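Local coordinates for protein alpha-galactosidase 1 (Saccharomyces cerevisiae, PDB 3LRK) that hydrolyses terminal, non-reducing alpha-D-galactose residues from alpha-D-galactosides such as galactose oligosaccharides and galactomannans, working as a secreted, glycosylated homotetramer, at residues K168-S171 with D172-K176; T371-E374 with E375-D379; L382-K385 with K386-S389. The protein carries 1 engineered substitution. One frame throughout, in Å; residues are numbered along the deposited sequence.

Contact 1. Residues K168-S171 with D172-K176; sequences KAMS and DALNK. With NAG (2-acetamido-2-deoxy-beta-D-glucopyranose), chain E.
M170 and L174, one turn apart on helix 160-177, make the tight side of this contact: the thioether SD of M170 lies 3.9 Å from L174 CG, and the two chains cross at a slant. Bends at chi2 (57°) and chi3 (85°) kink the flexible methionine so that SD lies beside L174. M170 SD is also 4.3 Å from A173 CB, a small side chain that lets helix 131-140 lie close. A regular i to i+4 bond joins L174 N to M170 O, 2.9 Å.

The other flank is polar, grading from exposed D172 to buried S171. K168 reaches forward along the helix, CG anti to its own nitrogen (chi1 -174°), and a turn at chi4 brings NZ to 2.8 Å from D172 OD2, on the syn lone pair; this salt bridge suits opposite charges near solvent. D172 OD1 accepts from a water that also donates to S171 OG, and I200 O further satisfies the serine hydroxyl. At the loose end N175 ND2 is joined covalently to C1 of the N-linked NAG (chain E).

Within the beta-alpha-beta unit of strands 145-149 and 182-185, M170 and L174 rest on L146 and Y183 of the barrel and, with A173, on A135 of helix 131-140.

Contact 2. Residues T371-E374 with E375-D379; sequences TTLE and EIFFD
A buried threonine hydroxyl grips a glutamate carboxylate across a single short turn: T371 OG1 donates to E375 OE1 at 2.7 Å, meeting that oxygen's anti lone pair, the less common choice for a carboxylate. The same OE1 accepts from W328 NE1; two donors thus fix the acid and would probably favour its charged form. The methyl CG2 of beta-branched T371 lies 3.8 Å from I376 CD1, the two side chains nearly at right angles.

T372 is the N-cap of helix 373-376. With chi1 at 64°, its OG1 lies between backbone N and carbonyl carbon and faces the helix start, taking a weak bond from E375 N (3.4 Å). Backbone bonds, I376 N to T372 O (3.0 Å) and F377 N to L373 O (2.8 Å), complete the turn before F377 leaves helical angles as the centre of an inverse gamma turn. L373 and F377 point the same way, with L373 CD2 in the ring plane at the edge, 3.9 Å from F377 CE1, and I376 CG2 above one face, offset toward the rim.

The helix follows strand 367-371: I376 packs on V357 of strand 355-361, T371 on M345 of strand 342-349, and L373 and F377 on L387 of helix 385-388.

Contact 3. Residues L382-K385 with K386-S389; sequences LGSK and KLTS. With NAG (2-acetamido-2-deoxy-beta-D-glucopyranose), chain B.
The short, weakly bonded helix 385-388 of the C-terminal beta-sandwich domain begins here, and the carbonyl oxygen of S384 gathers its first turn. T388 N (3.1 Å) and L387 N (3.2 Å) both donate to S384 O along strongly bent, hence weak, bonds (N-H...O angle 129° for T388), and T388 OG1 adds a third weak bond at 3.3 Å. Threonine suits this place because its hydroxyl, anti to the carbonyl carbon (chi1 -76°), turns back to the same acceptor. One residue further along, S389 OG lies 2.5 Å from K385 O, shorter than a normal hydrogen bond, so its details are doubtful.

S384 OG has its stronger partner in N381 O, and lies 3.6 Å from L387 CG. The apolar side is thin: L387 CD1 stands 4.3 Å from L382 CD2. At G383 (phi 84°) a CB would jam against L382 O, which calls for glycine. K385 extends from the exposed turn, while K386 runs along F377 and S380. L382 O lies 3.1 Å from O5 of NAG (chain B), and L382 N donates to OD1 of N270, a glycosylated asparagine of a second subunit, whose G269 O is also hydrogen-bonded to that NAG.

L387 faces L373 and E374 of helix 373-376, while K386 O accepts from W391 NE1 at the start of strand 391-395.

Contacts 2 and 3 belong to one region of the beta-sandwich domain: their centres lie 10 Å apart, and helix 373-376 meets helix 385-388 directly. The touches are van der Waals packing: L373 O comes within 3.2 Å of L387 CD2, E374 OE2 within 3.4 Å of L382 CD2, and F377 CD2 within 3.7 Å of K386 CD. Contact 1 sits in the catalytic barrel, its centre about 43 Å from the centre of contact 2 and about 48 Å from that of contact 3. There the M170 side chain is about 10 Å from that of the nucleophile D149. The F378 side chain of contact 2 is likewise about 10 Å from that of substrate-binding Q251. Both sandwich contacts also reach a second subunit of the tetramer, through D379 and L382.

Contact 1. Residues K168-S171 with D172-K176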
loop_
_atom_site.group_PDB
_atom_site.type_symbol
_atom_site.label_atom_id
_atom_site.label_comp_id
_atom_site.label_asym_id
_atom_site.label_seq_id
_atom_site.Cartn_x
_atom_site.Cartn_y
_atom_site.Cartn_z
ATOM N N LYS A 168 -13.806 4.281 -19.738
ATOM C CA LYS A 168 -13.774 4.051 -21.183
ATOM C C LYS A 168 -15.128 3.678 -21.775
ATOM O O LYS A 168 -15.442 4.090 -22.895
ATOM C CB LYS A 168 -12.717 2.993 -21.576
ATOM C CG LYS A 168 -12.557 2.830 -23.096
ATOM C CD LYS A 168 -11.347 1.996 -23.463
ATOM C CE LYS A 168 -11.157 1.936 -24.981
ATOM N NZ LYS A 168 -12.159 1.015 -25.622
ATOM N N ALA A 169 -15.928 2.897 -21.041
ATOM C CA ALA A 169 -17.276 2.555 -21.490
ATOM C C ALA A 169 -18.100 3.801 -21.850
ATOM O O ALA A 169 -18.767 3.814 -22.894
ATOM C CB ALA A 169 -18.018 1.677 -20.444
ATOM N N MET A 170 -18.049 4.839 -21.017
ATOM C CA MET A 170 -18.782 6.084 -21.339
ATOM C C MET A 170 -18.071 6.937 -22.411
ATOM O O MET A 170 -18.733 7.559 -23.241
ATOM C CB MET A 170 -19.077 6.916 -20.088
ATOM C CG MET A 170 -19.832 8.233 -20.365
ATOM S SD MET A 170 -21.386 7.992 -21.223
ATOM C CE MET A 170 -22.478 7.659 -19.839
ATOM N N SER A 171 -16.741 6.942 -22.397
ATOM C CA SER A 171 -15.951 7.615 -23.439
ATOM C C SER A 171 -16.362 7.115 -24.832
ATOM O O SER A 171 -16.655 7.921 -25.732
ATOM C CB SER A 171 -14.455 7.370 -23.223
ATOM O OG SER A 171 -13.669 8.130 -24.132
ATOM N N ASP A 172 -16.379 5.788 -24.987
ATOM C CA ASP A 172 -16.772 5.143 -26.242
ATOM C C ASP A 172 -18.223 5.420 -26.626
ATOM O O ASP A 172 -18.521 5.692 -27.795
ATOM C CB ASP A 172 -16.537 3.635 -26.177
ATOM C CG ASP A 172 -15.060 3.268 -26.144
ATOM O OD1 ASP A 172 -14.198 4.128 -26.431
ATOM O OD2 ASP A 172 -14.763 2.098 -25.831
ATOM N N ALA A 173 -19.120 5.327 -25.647
ATOM C CA ALA A 173 -20.545 5.602 -25.861
ATOM C C ALA A 173 -20.779 7.033 -26.364
ATOM O O ALA A 173 -21.594 7.248 -27.251
ATOM C CB ALA A 173 -21.339 5.342 -24.575
ATOM N N LEU A 174 -20.076 8.002 -25.791
ATOM C CA LEU A 174 -20.184 9.399 -26.225
ATOM C C LEU A 174 -19.643 9.562 -27.645
ATOM O O LEU A 174 -20.273 10.211 -28.499
ATOM C CB LEU A 174 -19.443 10.330 -25.250
ATOM C CG LEU A 174 -20.013 10.537 -23.851
ATOM C CD1 LEU A 174 -18.984 11.218 -22.926
ATOM C CD2 LEU A 174 -21.336 11.342 -23.892
ATOM N N ASN A 175 -18.496 8.938 -27.914
ATOM C CA ASN A 175 -17.951 8.957 -29.264
ATOM C C ASN A 175 -18.957 8.410 -30.284
ATOM O O ASN A 175 -19.112 8.973 -31.369
ATOM C CB ASN A 175 -16.628 8.175 -29.326
ATOM C CG ASN A 175 -15.965 8.291 -30.679
ATOM O OD1 ASN A 175 -16.257 7.519 -31.587
ATOM N ND2 ASN A 175 -15.108 9.289 -30.826
ATOM N N LYS A 176 -19.642 7.326 -29.916
ATOM C CA LYS A 176 -20.604 6.631 -30.789
ATOM C C LYS A 176 -21.748 7.547 -31.255
ATOM O O LYS A 176 -22.288 7.349 -32.342
ATOM C CB LYS A 176 -21.170 5.370 -30.099
ATOM C CG LYS A 176 -21.983 4.436 -31.018
ATOM C CD LYS A 176 -22.828 3.421 -30.221
ATOM C CE LYS A 176 -23.462 2.362 -31.151
ATOM N NZ LYS A 176 -24.659 1.704 -30.525
HETATM C C1 NAG E . -14.548 9.406 -32.157
HETATM C C2 NAG E . -14.416 10.924 -32.350
HETATM C C3 NAG E . -13.600 11.279 -33.592
HETATM C C4 NAG E . -12.253 10.561 -33.595
HETATM C C5 NAG E . -12.379 9.083 -33.237
HETATM C C6 NAG E . -11.002 8.629 -32.784
HETATM C C7 NAG E . -16.274 12.266 -31.492
HETATM C C8 NAG E . -17.664 12.759 -31.768
HETATM N N2 NAG E . -15.722 11.546 -32.465
HETATM O O3 NAG E . -13.345 12.660 -33.588
HETATM O O4 NAG E . -11.631 10.686 -34.864
HETATM O O5 NAG E . -13.269 8.803 -32.158
HETATM O O6 NAG E . -10.980 7.249 -32.966
HETATM O O7 NAG E . -15.707 12.535 -30.431
HETATM O O HOH W 1 -13.108 6.686 -26.226
#

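Contact 2. Residues T371-E374 with E375-D379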
loop_
_atom_site.group_PDB
_atom_site.type_symbol
_atom_site.label_atom_id
_atom_site.label_comp_id
_atom_site.label_asym_id
_atom_site.label_seq_id
_atom_site.Cartn_x
_atom_site.Cartn_y
_atom_site.Cartn_z
ATOM N N THR A 371 13.882 34.070 -3.962
ATOM C CA THR A 371 14.422 33.063 -4.861
ATOM C C THR A 371 15.483 33.680 -5.782
ATOM O O THR A 371 15.774 34.876 -5.693
ATOM C CB THR A 371 13.300 32.337 -5.663
ATOM O OG1 THR A 371 13.871 31.239 -6.382
ATOM C CG2 THR A 371 12.590 33.286 -6.633
ATOM N N THR A 372 16.071 32.846 -6.638
ATOM C CA THR A 372 17.112 33.253 -7.581
ATOM C C THR A 372 16.764 32.681 -8.946
ATOM O O THR A 372 15.877 31.833 -9.051
ATOM C CB THR A 372 18.496 32.683 -7.177
ATOM O OG1 THR A 372 18.454 31.255 -7.241
ATOM C CG2 THR A 372 18.901 33.107 -5.758
ATOM N N LEU A 373 17.473 33.121 -9.987
ATOM C CA LEU A 373 17.313 32.556 -11.332
ATOM C C LEU A 373 17.621 31.060 -11.388
ATOM O O LEU A 373 17.003 30.327 -12.171
ATOM C CB LEU A 373 18.183 33.297 -12.356
ATOM C CG LEU A 373 17.851 34.753 -12.704
ATOM C CD1 LEU A 373 18.915 35.313 -13.652
ATOM C CD2 LEU A 373 16.455 34.891 -13.311
ATOM N N GLU A 374 18.576 30.617 -10.570
ATOM C CA GLU A 374 18.964 29.200 -10.513
ATOM C C GLU A 374 17.798 28.320 -10.059
ATOM O O GLU A 374 17.577 27.257 -10.632
ATOM C CB GLU A 374 20.189 28.984 -9.611
ATOM C CG GLU A 374 21.459 29.708 -10.081
ATOM C CD GLU A 374 22.715 29.305 -9.308
ATOM O OE1 GLU A 374 22.609 28.530 -8.331
ATOM O OE2 GLU A 374 23.817 29.767 -9.685
ATOM N N GLU A 375 17.054 28.787 -9.053
ATOM C CA GLU A 375 15.866 28.086 -8.545
ATOM C C GLU A 375 14.683 28.181 -9.500
ATOM O O GLU A 375 13.998 27.183 -9.738
ATOM C CB GLU A 375 15.438 28.628 -7.184
ATOM C CG GLU A 375 16.380 28.332 -6.038
ATOM C CD GLU A 375 15.719 28.549 -4.689
ATOM O OE1 GLU A 375 14.833 29.427 -4.583
ATOM O OE2 GLU A 375 16.080 27.826 -3.735
ATOM N N ILE A 376 14.435 29.384 -10.019
ATOM C CA ILE A 376 13.365 29.617 -10.993
ATOM C C ILE A 376 13.547 28.737 -12.233
ATOM O O ILE A 376 12.615 28.044 -12.654
ATOM C CB ILE A 376 13.281 31.107 -11.410
ATOM C CG1 ILE A 376 12.770 31.958 -10.244
ATOM C CG2 ILE A 376 12.403 31.272 -12.645
ATOM C CD1 ILE A 376 13.042 33.456 -10.393
ATOM N N PHE A 377 14.750 28.757 -12.799
ATOM C CA PHE A 377 15.051 27.965 -13.976
ATOM C C PHE A 377 15.747 26.676 -13.554
ATOM O O PHE A 377 16.919 26.411 -13.876
ATOM C CB PHE A 377 15.825 28.796 -15.002
ATOM C CG PHE A 377 15.041 29.973 -15.516
ATOM C CD1 PHE A 377 15.268 31.252 -15.016
ATOM C CD2 PHE A 377 14.053 29.796 -16.485
ATOM C CE1 PHE A 377 14.531 32.341 -15.484
ATOM C CE2 PHE A 377 13.311 30.875 -16.959
ATOM C CZ PHE A 377 13.550 32.150 -16.459
ATOM N N PHE A 378 14.948 25.876 -12.843
ATOM C CA PHE A 378 15.356 24.680 -12.113
ATOM C C PHE A 378 16.003 23.568 -12.946
ATOM O O PHE A 378 16.783 22.784 -12.402
ATOM C CB PHE A 378 14.148 24.123 -11.320
ATOM C CG PHE A 378 12.905 23.925 -12.161
ATOM C CD1 PHE A 378 12.706 22.743 -12.869
ATOM C CD2 PHE A 378 11.939 24.928 -12.255
ATOM C CE1 PHE A 378 11.569 22.561 -13.666
ATOM C CE2 PHE A 378 10.796 24.756 -13.050
ATOM C CZ PHE A 378 10.608 23.573 -13.751
ATOM N N ASP A 379 15.666 23.468 -14.234
ATOM C CA ASP A 379 16.297 22.469 -15.110
ATOM C C ASP A 379 17.350 23.063 -16.060
ATOM O O ASP A 379 17.758 22.409 -17.025
ATOM C CB ASP A 379 15.255 21.670 -15.906
ATOM C CG ASP A 379 14.402 20.750 -15.022
ATOM O OD1 ASP A 379 14.779 20.482 -13.858
ATOM O OD2 ASP A 379 13.344 20.297 -15.509
#

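Contact 3. Residues L382-K385 with K386-S389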
loop_
_atom_site.group_PDB
_atom_site.type_symbol
_atom_site.label_atom_id
_atom_site.label_comp_id
_atom_site.label_asym_id
_atom_site.label_seq_id
_atom_site.Cartn_x
_atom_site.Cartn_y
_atom_site.Cartn_z
ATOM N N LEU A 382 24.246 25.627 -15.172
ATOM C CA LEU A 382 25.088 26.802 -14.961
ATOM C C LEU A 382 25.683 27.240 -16.295
ATOM O O LEU A 382 26.120 26.410 -17.095
ATOM C CB LEU A 382 26.193 26.513 -13.935
ATOM C CG LEU A 382 25.766 26.198 -12.496
ATOM C CD1 LEU A 382 26.949 25.732 -11.646
ATOM C CD2 LEU A 382 25.062 27.388 -11.842
ATOM N N GLY A 383 25.646 28.545 -16.555
ATOM C CA GLY A 383 26.175 29.094 -17.799
ATOM C C GLY A 383 25.222 29.042 -18.976
ATOM O O GLY A 383 25.578 29.469 -20.074
ATOM N N SER A 384 24.017 28.510 -18.760
ATOM C CA SER A 384 22.994 28.485 -19.801
ATOM C C SER A 384 22.511 29.907 -20.047
ATOM O O SER A 384 22.698 30.775 -19.200
ATOM C CB SER A 384 21.813 27.593 -19.396
ATOM O OG SER A 384 21.171 28.079 -18.230
ATOM N N LYS A 385 21.888 30.148 -21.193
ATOM C CA LYS A 385 21.454 31.507 -21.514
ATOM C C LYS A 385 20.330 32.036 -20.622
ATOM O O LYS A 385 20.219 33.239 -20.427
ATOM C CB LYS A 385 21.164 31.685 -23.011
ATOM C CG LYS A 385 22.449 31.977 -23.805
ATOM C CD LYS A 385 22.193 32.493 -25.223
ATOM C CE LYS A 385 23.513 32.640 -25.992
ATOM N NZ LYS A 385 23.360 33.387 -27.287
ATOM N N LYS A 386 19.524 31.140 -20.056
ATOM C CA LYS A 386 18.500 31.542 -19.083
ATOM C C LYS A 386 19.101 32.024 -17.756
ATOM O O LYS A 386 18.584 32.959 -17.143
ATOM C CB LYS A 386 17.482 30.415 -18.853
ATOM C CG LYS A 386 16.491 30.244 -19.998
ATOM C CD LYS A 386 15.588 29.027 -19.800
ATOM C CE LYS A 386 14.459 29.004 -20.825
ATOM N NZ LYS A 386 13.711 27.708 -20.836
ATOM N N LEU A 387 20.192 31.393 -17.322
ATOM C CA LEU A 387 20.821 31.734 -16.040
ATOM C C LEU A 387 21.782 32.917 -16.159
ATOM O O LEU A 387 22.128 33.551 -15.162
ATOM C CB LEU A 387 21.534 30.520 -15.420
ATOM C CG LEU A 387 20.697 29.338 -14.901
ATOM C CD1 LEU A 387 21.534 28.460 -13.972
ATOM C CD2 LEU A 387 19.444 29.806 -14.183
ATOM N N THR A 388 22.190 33.199 -17.393
ATOM C CA THR A 388 23.154 34.249 -17.720
ATOM C C THR A 388 22.453 35.554 -18.128
ATOM O O THR A 388 23.090 36.609 -18.206
ATOM C CB THR A 388 24.109 33.738 -18.830
ATOM O OG1 THR A 388 25.060 32.841 -18.244
ATOM C CG2 THR A 388 24.856 34.869 -19.523
ATOM N N SER A 389 21.144 35.479 -18.366
ATOM C CA SER A 389 20.354 36.628 -18.818
ATOM C C SER A 389 19.652 37.356 -17.687
ATOM O O SER A 389 19.503 36.823 -16.583
ATOM C CB SER A 389 19.304 36.190 -19.841
ATOM O OG SER A 389 19.911 35.638 -20.990
HETATM C C1 NAG B . 27.780 22.836 -16.503
HETATM C C2 NAG B . 27.673 22.607 -18.025
HETATM C C3 NAG B . 28.725 23.338 -18.899
HETATM C C4 NAG B . 29.219 24.654 -18.276
HETATM C C5 NAG B . 29.429 24.463 -16.782
HETATM C C6 NAG B . 29.997 25.691 -16.079
HETATM C C7 NAG B . 27.328 20.615 -19.415
HETATM C C8 NAG B . 28.008 19.329 -19.781
HETATM N N2 NAG B . 27.721 21.176 -18.273
HETATM O O3 NAG B . 28.192 23.579 -20.201
HETATM O O4 NAG B . 30.427 25.071 -18.874
HETATM O O5 NAG B . 28.155 24.170 -16.261
HETATM O O6 NAG B . 30.299 25.343 -14.749
HETATM O O7 NAG B . 26.465 21.101 -20.150
#